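Long-range contacts in alpha-1,3-glucanase (Bacillus circulans, PDB 5ZRU), which hydrolyses alpha-1,3-glucan as a GH87 enzyme, this chain being its catalytic unit, and binds calcium and zinc: residues T33-P38 and Q52-L57; A46-G51 and L134-E139. One frame throughout, in Å; residues are numbered along the deposited sequence.

Interaction 1. Residues T33-P38 and Q52-L57; sequences TLQSAP and QRYIAL. With CA (calcium ion), chain M.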
ATOM      1  N   THR A  33       9.908  22.975  12.557  1.00 18.05           N
ATOM      2  CA  THR A  33       9.525  23.795  11.412  1.00 18.75           C
ATOM      3  C   THR A  33       8.566  23.027  10.513  1.00 20.10           C
ATOM      4  O   THR A  33       8.527  21.795  10.516  1.00 16.87           O
ATOM      5  CB  THR A  33      10.743  24.249  10.596  1.00 18.90           C
ATOM      6  OG1 THR A  33      11.391  23.114  10.014  1.00 21.45           O
ATOM      7  CG2 THR A  33      11.738  25.006  11.478  1.00 19.64           C
ATOM      8  N   LEU A  34       7.781  23.778   9.743  1.00 17.15           N
ATOM      9  CA  LEU A  34       6.896  23.205   8.734  1.00 17.61           C
ATOM     10  C   LEU A  34       7.675  23.059   7.429  1.00 21.09           C
ATOM     11  O   LEU A  34       8.228  24.037   6.921  1.00 18.03           O
ATOM     12  CB  LEU A  34       5.666  24.093   8.546  1.00 19.17           C
ATOM     13  CG  LEU A  34       4.440  23.674   7.725  1.00 27.69           C
ATOM     14  CD1 LEU A  34       4.707  23.555   6.228  1.00 25.11           C
ATOM     15  CD2 LEU A  34       3.859  22.383   8.261  1.00 24.72           C
ATOM     16  N   GLN A  35       7.733  21.844   6.896  1.00 15.50           N
ATOM     17  CA  GLN A  35       8.403  21.576   5.628  1.00 14.82           C
ATOM     18  C   GLN A  35       7.340  21.237   4.603  1.00 16.46           C
ATOM     19  O   GLN A  35       6.463  20.417   4.879  1.00 14.35           O
ATOM     20  CB  GLN A  35       9.390  20.414   5.749  1.00 17.89           C
ATOM     21  CG  GLN A  35      10.432  20.595   6.817  1.00 18.53           C
ATOM     22  CD  GLN A  35      11.379  21.721   6.502  1.00 22.82           C
ATOM     23  OE1 GLN A  35      11.598  22.611   7.327  1.00 26.30           O
ATOM     24  NE2 GLN A  35      11.951  21.696   5.307  1.00 31.37           N
ATOM     25  N   SER A  36       7.411  21.859   3.428  1.00 13.56           N
ATOM     26  CA  SER A  36       6.353  21.664   2.448  1.00 12.95           C
ATOM     27  C   SER A  36       6.933  21.584   1.044  1.00 13.29           C
ATOM     28  O   SER A  36       8.010  22.120   0.762  1.00 15.25           O
ATOM     29  CB  SER A  36       5.302  22.787   2.526  1.00 19.34           C
ATOM     30  OG  SER A  36       5.884  24.051   2.271  1.00 21.73           O
ATOM     31  N   ALA A  37       6.199  20.902   0.169  1.00 11.68           N
ATOM     32  CA  ALA A  37       6.573  20.740  -1.236  1.00 13.63           C
ATOM     33  C   ALA A  37       5.332  20.986  -2.077  1.00 14.23           C
ATOM     34  O   ALA A  37       4.813  20.080  -2.738  1.00 15.65           O
ATOM     35  CB  ALA A  37       7.161  19.349  -1.491  1.00 13.38           C
ATOM     36  N   PRO A  38       4.824  22.221  -2.076  1.00 18.60           N
ATOM     37  CA  PRO A  38       3.548  22.484  -2.757  1.00 19.10           C
ATOM     38  C   PRO A  38       3.601  22.278  -4.263  1.00 17.97           C
ATOM     39  O   PRO A  38       2.545  22.118  -4.882  1.00 19.91           O
ATOM     40  CB  PRO A  38       3.251  23.949  -2.392  1.00 17.75           C
ATOM     41  CG  PRO A  38       4.569  24.543  -2.120  1.00 20.49           C
ATOM     42  CD  PRO A  38       5.413  23.447  -1.509  1.00 17.93           C
ATOM     43  N   GLN A  52       1.817  16.868   1.250  1.00 11.53           N
ATOM     44  CA  GLN A  52       3.111  17.469   0.914  1.00 12.80           C
ATOM     45  C   GLN A  52       3.586  18.438   1.998  1.00 11.64           C
ATOM     46  O   GLN A  52       4.205  19.468   1.715  1.00 12.47           O
ATOM     47  CB  GLN A  52       3.063  18.147  -0.457  1.00 16.07           C
ATOM     48  CG  GLN A  52       2.693  17.171  -1.592  1.00 12.75           C
ATOM     49  CD  GLN A  52       1.198  16.896  -1.658  1.00 10.78           C
ATOM     50  OE1 GLN A  52       0.378  17.824  -1.622  1.00 14.69           O
ATOM     51  NE2 GLN A  52       0.836  15.625  -1.748  1.00 13.54           N
ATOM     52  N   ARG A  53       3.307  18.097   3.257  1.00 10.89           N
ATOM     53  CA  ARG A  53       3.666  18.926   4.400  1.00 11.70           C
ATOM     54  C   ARG A  53       3.971  18.023   5.587  1.00 12.36           C
ATOM     55  O   ARG A  53       3.234  17.076   5.836  1.00  9.26           O
ATOM     56  CB  ARG A  53       2.526  19.881   4.782  1.00 17.14           C
ATOM     57  CG  ARG A  53       2.214  20.942   3.750  1.00 23.98           C
ATOM     58  CD  ARG A  53       0.804  21.470   3.925  1.00 25.21           C
ATOM     59  NE  ARG A  53       0.673  22.284   5.126  1.00 26.97           N
ATOM     60  CZ  ARG A  53       1.037  23.561   5.200  1.00 33.05           C
ATOM     61  NH1 ARG A  53       1.568  24.162   4.142  1.00 32.07           N
ATOM     62  NH2 ARG A  53       0.883  24.236   6.331  1.00 26.39           N
ATOM     63  N   TYR A  54       5.047  18.312   6.316  1.00 12.12           N
ATOM     64  CA  TYR A  54       5.306  17.601   7.562  1.00 11.64           C
ATOM     65  C   TYR A  54       6.056  18.527   8.508  1.00 12.67           C
ATOM     66  O   TYR A  54       6.480  19.620   8.128  1.00 13.80           O
ATOM     67  CB  TYR A  54       6.086  16.297   7.326  1.00 10.20           C
ATOM     68  CG  TYR A  54       7.548  16.470   6.945  1.00  9.33           C
ATOM     69  CD1 TYR A  54       7.919  16.752   5.627  1.00  9.07           C
ATOM     70  CD2 TYR A  54       8.555  16.321   7.894  1.00 10.55           C
ATOM     71  CE1 TYR A  54       9.273  16.881   5.270  1.00 11.71           C
ATOM     72  CE2 TYR A  54       9.906  16.449   7.549  1.00 11.21           C
ATOM     73  CZ  TYR A  54      10.255  16.728   6.234  1.00 12.52           C
ATOM     74  OH  TYR A  54      11.587  16.849   5.892  1.00 14.61           O
ATOM     75  N   ILE A  55       6.199  18.082   9.758  1.00 11.36           N
ATOM     76  CA  ILE A  55       6.893  18.853  10.788  1.00 11.04           C
ATOM     77  C   ILE A  55       8.294  18.285  10.943  1.00 12.66           C
ATOM     78  O   ILE A  55       8.469  17.108  11.285  1.00 12.16           O
ATOM     79  CB  ILE A  55       6.138  18.829  12.127  1.00 12.79           C
ATOM     80  CG1 ILE A  55       4.731  19.390  11.955  1.00 18.17           C
ATOM     81  CG2 ILE A  55       6.900  19.632  13.184  1.00 12.09           C
ATOM     82  CD1 ILE A  55       3.679  18.533  12.609  1.00 23.21           C
ATOM     83  N   ALA A  56       9.298  19.120  10.704  1.00 11.31           N
ATOM     84  CA  ALA A  56      10.678  18.734  10.939  1.00 11.01           C
ATOM     85  C   ALA A  56      11.046  19.008  12.392  1.00 13.91           C
ATOM     86  O   ALA A  56      10.724  20.075  12.934  1.00 11.53           O
ATOM     87  CB  ALA A  56      11.621  19.481   9.995  1.00 12.41           C
ATOM     88  N   LEU A  57      11.711  18.029  13.020  1.00 12.22           N
ATOM     89  CA  LEU A  57      12.275  18.129  14.362  1.00 12.16           C
ATOM     90  C   LEU A  57      13.797  18.094  14.245  1.00 13.76           C
ATOM     91  O   LEU A  57      14.423  17.034  14.396  1.00 14.04           O
ATOM     92  CB  LEU A  57      11.762  16.993  15.253  1.00 13.10           C
ATOM     93  CG  LEU A  57      10.243  16.776  15.235  1.00 14.19           C
ATOM     94  CD1 LEU A  57       9.843  15.595  16.122  1.00 12.98           C
ATOM     95  CD2 LEU A  57       9.509  18.039  15.651  1.00 13.80           C
TER
HETATM   96 CA    CA M 611       1.257  15.964   6.328  1.00 19.56          CA
HETATM   97  O   HOH W   1      12.817  18.655   4.513  1.00 25.41           O
HETATM   98  O   HOH W   2      -0.667  17.481   6.017  1.00 17.19           O
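Strands 33-36 and 53-57 run antiparallel, with hydrogen-bonded pairs Thr33-Ala56 and Gln35-Tyr54; the straightest of their four backbone bonds, Gln35 N to Tyr54 O, measures 2.8 Å with 175° at the hydrogen. Past the last bridge, Ala37 N still reaches Gln52 O at 2.9 Å. On the face bearing Tyr54, a chi1 of 72° sets CG between the backbone N and the carbonyl carbon and brings the ring to Gln35, whose CB lies over one ring face, toward its rim, in a CH-pi contact 3.9 Å from the centroid. Gln35 CG then packs on Ala56 CB (3.6 Å), a methyl small enough to fit beneath the bent chain, while Gln35 OE1 accepts a hydrogen bond from Thr33 OG1 on an in-plane lone pair, 2.7 Å away. Water 1 is bonded to Tyr54 OH and, weakly, to Gln35 NE2. The pair belongs to an antiparallel sheet of the D1 domain, which strand 53-57 continues through strand 166-174. Replacing Tyr54 with an alanine would probably leave Gln35 CB without its aromatic floor, and Phe137, which meets the ring edge-to-face, without its partner. On the other face, Leu34 CD1 lies over the Arg53 guanidinium, 3.8 Å from CZ, and Arg53 NH2 forms a salt bridge with Asp24. Arg53 O binds the calcium ion at 2.3 Å, alongside Asp22, Thr23, Ser50 and Asp169.

Interaction 2. Residues A46-G51 and L134-E139; sequences ASEASG and LFRFDE. With CA (calcium ion), chain M.
A buried salt bridge between Glu48 and Arg136, flanked by Phe137 packing on Ala49, joins the loop ahead of strand 53-57 to the interrupted strand 132-144 within the D1 domain. Glu48 has the reach for this: extended beyond CG (chi2 -171°), it carries its carboxylate to the backbone of 134-136. Arg136 NE, 2.7 Å from Glu48 OE2, comes in on the anti lone pair, with the oxygen close to the guanidinium plane and the two flat groups turned 52° apart. Arg136 N, at 3.1 Å, meets the same OE2 from above the carboxylate plane. Phe135 N adds a weak bond to Glu48 OE1, and water 3 lies 2.8 Å from that oxygen while accepting from Phe137 N. The arginine has a second partner, its NH2 bonding to Gln42 O. Next along, the Phe137 ring lies against the turn: Ala49 CA is over one face and Ala49 CB is 3.7 Å from CZ, an approach that suits a short side chain. Ser50 follows at once and binds the calcium ion through both O and OG. With the guanidinium NE and the backbone N of Arg136 both donating to OE2, the buried carboxylate of Glu48 is probably stabilised as an anion.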
ATOM      1  N   ALA A  46       9.514  16.493   1.634  1.00 11.76           N
ATOM      2  CA  ALA A  46       8.106  16.776   1.867  1.00 10.31           C
ATOM      3  C   ALA A  46       7.202  16.324   0.719  1.00  9.98           C
ATOM      4  O   ALA A  46       5.988  16.222   0.921  1.00  9.72           O
ATOM      5  CB  ALA A  46       7.911  18.272   2.127  1.00 10.27           C
ATOM      6  N   SER A  47       7.751  16.040  -0.473  1.00  9.10           N
ATOM      7  CA  SER A  47       6.917  15.518  -1.559  1.00 10.16           C
ATOM      8  C   SER A  47       6.268  14.188  -1.199  1.00 10.25           C
ATOM      9  O   SER A  47       5.242  13.824  -1.797  1.00  8.56           O
ATOM     10  CB  SER A  47       7.730  15.341  -2.848  1.00  9.22           C
ATOM     11  OG  SER A  47       8.735  14.346  -2.696  1.00  8.71           O
ATOM     12  N   GLU A  48       6.836  13.452  -0.244  1.00  8.98           N
ATOM     13  CA  GLU A  48       6.266  12.184   0.185  1.00  8.34           C
ATOM     14  C   GLU A  48       5.494  12.274   1.498  1.00  9.79           C
ATOM     15  O   GLU A  48       5.024  11.243   1.991  1.00  9.80           O
ATOM     16  CB  GLU A  48       7.369  11.125   0.316  1.00 10.51           C
ATOM     17  CG  GLU A  48       7.993  10.705  -1.010  1.00 10.51           C
ATOM     18  CD  GLU A  48       8.900   9.513  -0.831  1.00  8.96           C
ATOM     19  OE1 GLU A  48       8.402   8.362  -0.839  1.00  8.62           O
ATOM     20  OE2 GLU A  48      10.108   9.726  -0.643  1.00 10.18           O
ATOM     21  N   ALA A  49       5.350  13.462   2.078  1.00  8.02           N
ATOM     22  CA  ALA A  49       4.487  13.620   3.243  1.00  8.48           C
ATOM     23  C   ALA A  49       3.031  13.761   2.815  1.00 10.22           C
ATOM     24  O   ALA A  49       2.731  14.260   1.724  1.00 10.46           O
ATOM     25  CB  ALA A  49       4.901  14.848   4.058  1.00  9.20           C
ATOM     26  N   SER A  50       2.108  13.323   3.681  1.00 10.62           N
ATOM     27  CA  SER A  50       0.700  13.542   3.369  1.00 10.73           C
ATOM     28  C   SER A  50       0.451  15.038   3.213  1.00 15.30           C
ATOM     29  O   SER A  50       0.970  15.861   3.979  1.00 12.00           O
ATOM     30  CB  SER A  50      -0.216  12.947   4.448  1.00 15.76           C
ATOM     31  OG  SER A  50      -0.071  13.647   5.677  1.00 23.20           O
ATOM     32  N   GLY A  51      -0.294  15.399   2.171  1.00 12.51           N
ATOM     33  CA  GLY A  51      -0.536  16.798   1.884  1.00 13.04           C
ATOM     34  C   GLY A  51       0.717  17.581   1.543  1.00 16.46           C
ATOM     35  O   GLY A  51       0.685  18.816   1.536  1.00 12.26           O
ATOM     36  N   LEU A 134      13.479   7.874  -2.841  1.00  9.58           N
ATOM     37  CA  LEU A 134      12.060   7.739  -2.531  1.00  8.51           C
ATOM     38  C   LEU A 134      11.946   6.804  -1.330  1.00  9.48           C
ATOM     39  O   LEU A 134      12.960   6.357  -0.780  1.00  9.92           O
ATOM     40  CB  LEU A 134      11.260   7.222  -3.739  1.00  9.31           C
ATOM     41  CG  LEU A 134      11.204   8.154  -4.958  1.00  9.01           C
ATOM     42  CD1 LEU A 134      10.489   7.452  -6.129  1.00  8.21           C
ATOM     43  CD2 LEU A 134      10.498   9.449  -4.616  1.00  9.90           C
ATOM     44  N   PHE A 135      10.709   6.509  -0.905  1.00  9.89           N
ATOM     45  CA  PHE A 135      10.484   5.748   0.334  1.00  6.74           C
ATOM     46  C   PHE A 135      11.140   6.468   1.518  1.00  8.30           C
ATOM     47  O   PHE A 135      11.783   5.851   2.365  1.00  9.27           O
ATOM     48  CB  PHE A 135      11.015   4.307   0.197  1.00 10.63           C
ATOM     49  CG  PHE A 135      10.467   3.310   1.221  1.00 11.44           C
ATOM     50  CD1 PHE A 135       9.572   3.690   2.214  1.00  8.83           C
ATOM     51  CD2 PHE A 135      10.870   1.981   1.167  1.00  8.57           C
ATOM     52  CE1 PHE A 135       9.089   2.748   3.144  1.00 10.02           C
ATOM     53  CE2 PHE A 135      10.390   1.037   2.079  1.00  9.27           C
ATOM     54  CZ  PHE A 135       9.503   1.424   3.076  1.00  8.83           C
ATOM     55  N   ARG A 136      10.991   7.795   1.575  1.00  7.56           N
ATOM     56  CA  ARG A 136      11.630   8.536   2.658  1.00  8.63           C
ATOM     57  C   ARG A 136      10.852   8.467   3.968  1.00  9.23           C
ATOM     58  O   ARG A 136      11.422   8.772   5.023  1.00  8.50           O
ATOM     59  CB  ARG A 136      11.853   9.991   2.226  1.00  9.61           C
ATOM     60  CG  ARG A 136      13.004  10.118   1.215  1.00 10.08           C
ATOM     61  CD  ARG A 136      13.065  11.503   0.567  1.00 10.27           C
ATOM     62  NE  ARG A 136      12.050  11.613  -0.476  1.00  9.73           N
ATOM     63  CZ  ARG A 136      12.122  12.443  -1.513  1.00  9.34           C
ATOM     64  NH1 ARG A 136      13.162  13.264  -1.650  1.00 11.12           N
ATOM     65  NH2 ARG A 136      11.160  12.435  -2.420  1.00  9.40           N
ATOM     66  N   PHE A 137       9.577   8.069   3.936  1.00  9.19           N
ATOM     67  CA  PHE A 137       8.778   7.964   5.146  1.00 10.32           C
ATOM     68  C   PHE A 137       8.527   6.500   5.504  1.00 11.01           C
ATOM     69  O   PHE A 137       8.597   5.601   4.660  1.00  7.49           O
ATOM     70  CB  PHE A 137       7.449   8.725   5.001  1.00  8.40           C
ATOM     71  CG  PHE A 137       7.592  10.225   5.122  1.00  9.02           C
ATOM     72  CD1 PHE A 137       7.982  10.992   4.028  1.00  8.54           C
ATOM     73  CD2 PHE A 137       7.350  10.860   6.335  1.00  9.03           C
ATOM     74  CE1 PHE A 137       8.128  12.380   4.139  1.00 10.05           C
ATOM     75  CE2 PHE A 137       7.497  12.250   6.467  1.00 10.63           C
ATOM     76  CZ  PHE A 137       7.880  13.012   5.370  1.00 11.60           C
ATOM     77  N   ASP A 138       8.252   6.275   6.787  1.00  9.41           N
ATOM     78  CA  ASP A 138       7.987   4.947   7.326  1.00  9.50           C
ATOM     79  C   ASP A 138       7.024   5.118   8.493  1.00  9.81           C
ATOM     80  O   ASP A 138       6.660   6.239   8.853  1.00  8.53           O
ATOM     81  CB  ASP A 138       9.291   4.255   7.762  1.00  8.87           C
ATOM     82  CG  ASP A 138       9.168   2.727   7.814  1.00 10.91           C
ATOM     83  OD1 ASP A 138       8.077   2.185   7.542  1.00  9.16           O
ATOM     84  OD2 ASP A 138      10.173   2.061   8.132  1.00 10.25           O
ATOM     85  N   GLU A 139       6.624   4.005   9.109  1.00  9.85           N
ATOM     86  CA  GLU A 139       5.713   4.066  10.245  1.00  9.51           C
ATOM     87  C   GLU A 139       6.230   3.206  11.386  1.00  9.90           C
ATOM     88  O   GLU A 139       7.004   2.264  11.177  1.00  7.67           O
ATOM     89  CB  GLU A 139       4.291   3.613   9.858  1.00 10.45           C
ATOM     90  CG  GLU A 139       3.629   4.565   8.880  1.00  8.58           C
ATOM     91  CD  GLU A 139       2.199   4.190   8.567  1.00 11.71           C
ATOM     92  OE1 GLU A 139       1.673   3.223   9.150  1.00 12.51           O
ATOM     93  OE2 GLU A 139       1.610   4.859   7.713  1.00 12.92           O
TER
HETATM   94 CA    CA M 611       1.257  15.964   6.328  1.00 19.56          CA
HETATM   95  O   HOH W   3       7.859   7.389   1.724  1.00  9.48           O
HETATM   96  O   HOH W   2      -0.667  17.481   6.017  1.00 17.19           O

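From the N terminus the chain lays down strand 33-36, passes through a 16-residue loop that contains 46-51, and returns as strand 53-57, so that interaction 1 closes this short loop. Interaction 2 takes its first segment from inside the loop and its second from residues 134-139, more than eighty residues on; the two contacts therefore cross. They also touch: Ala46 packs on Tyr54 and Ser36, and Ala37 CB lies 3.5 Å from Ser47 N. One calcium ion, with water 2, is common to both, since its ligands include Ser50 and Arg53. Interaction 1 joins strand 33-36 to strand 53-57, and interaction 2 joins the loop between them to strand 132-144; all three strands belong to the same antiparallel sheet.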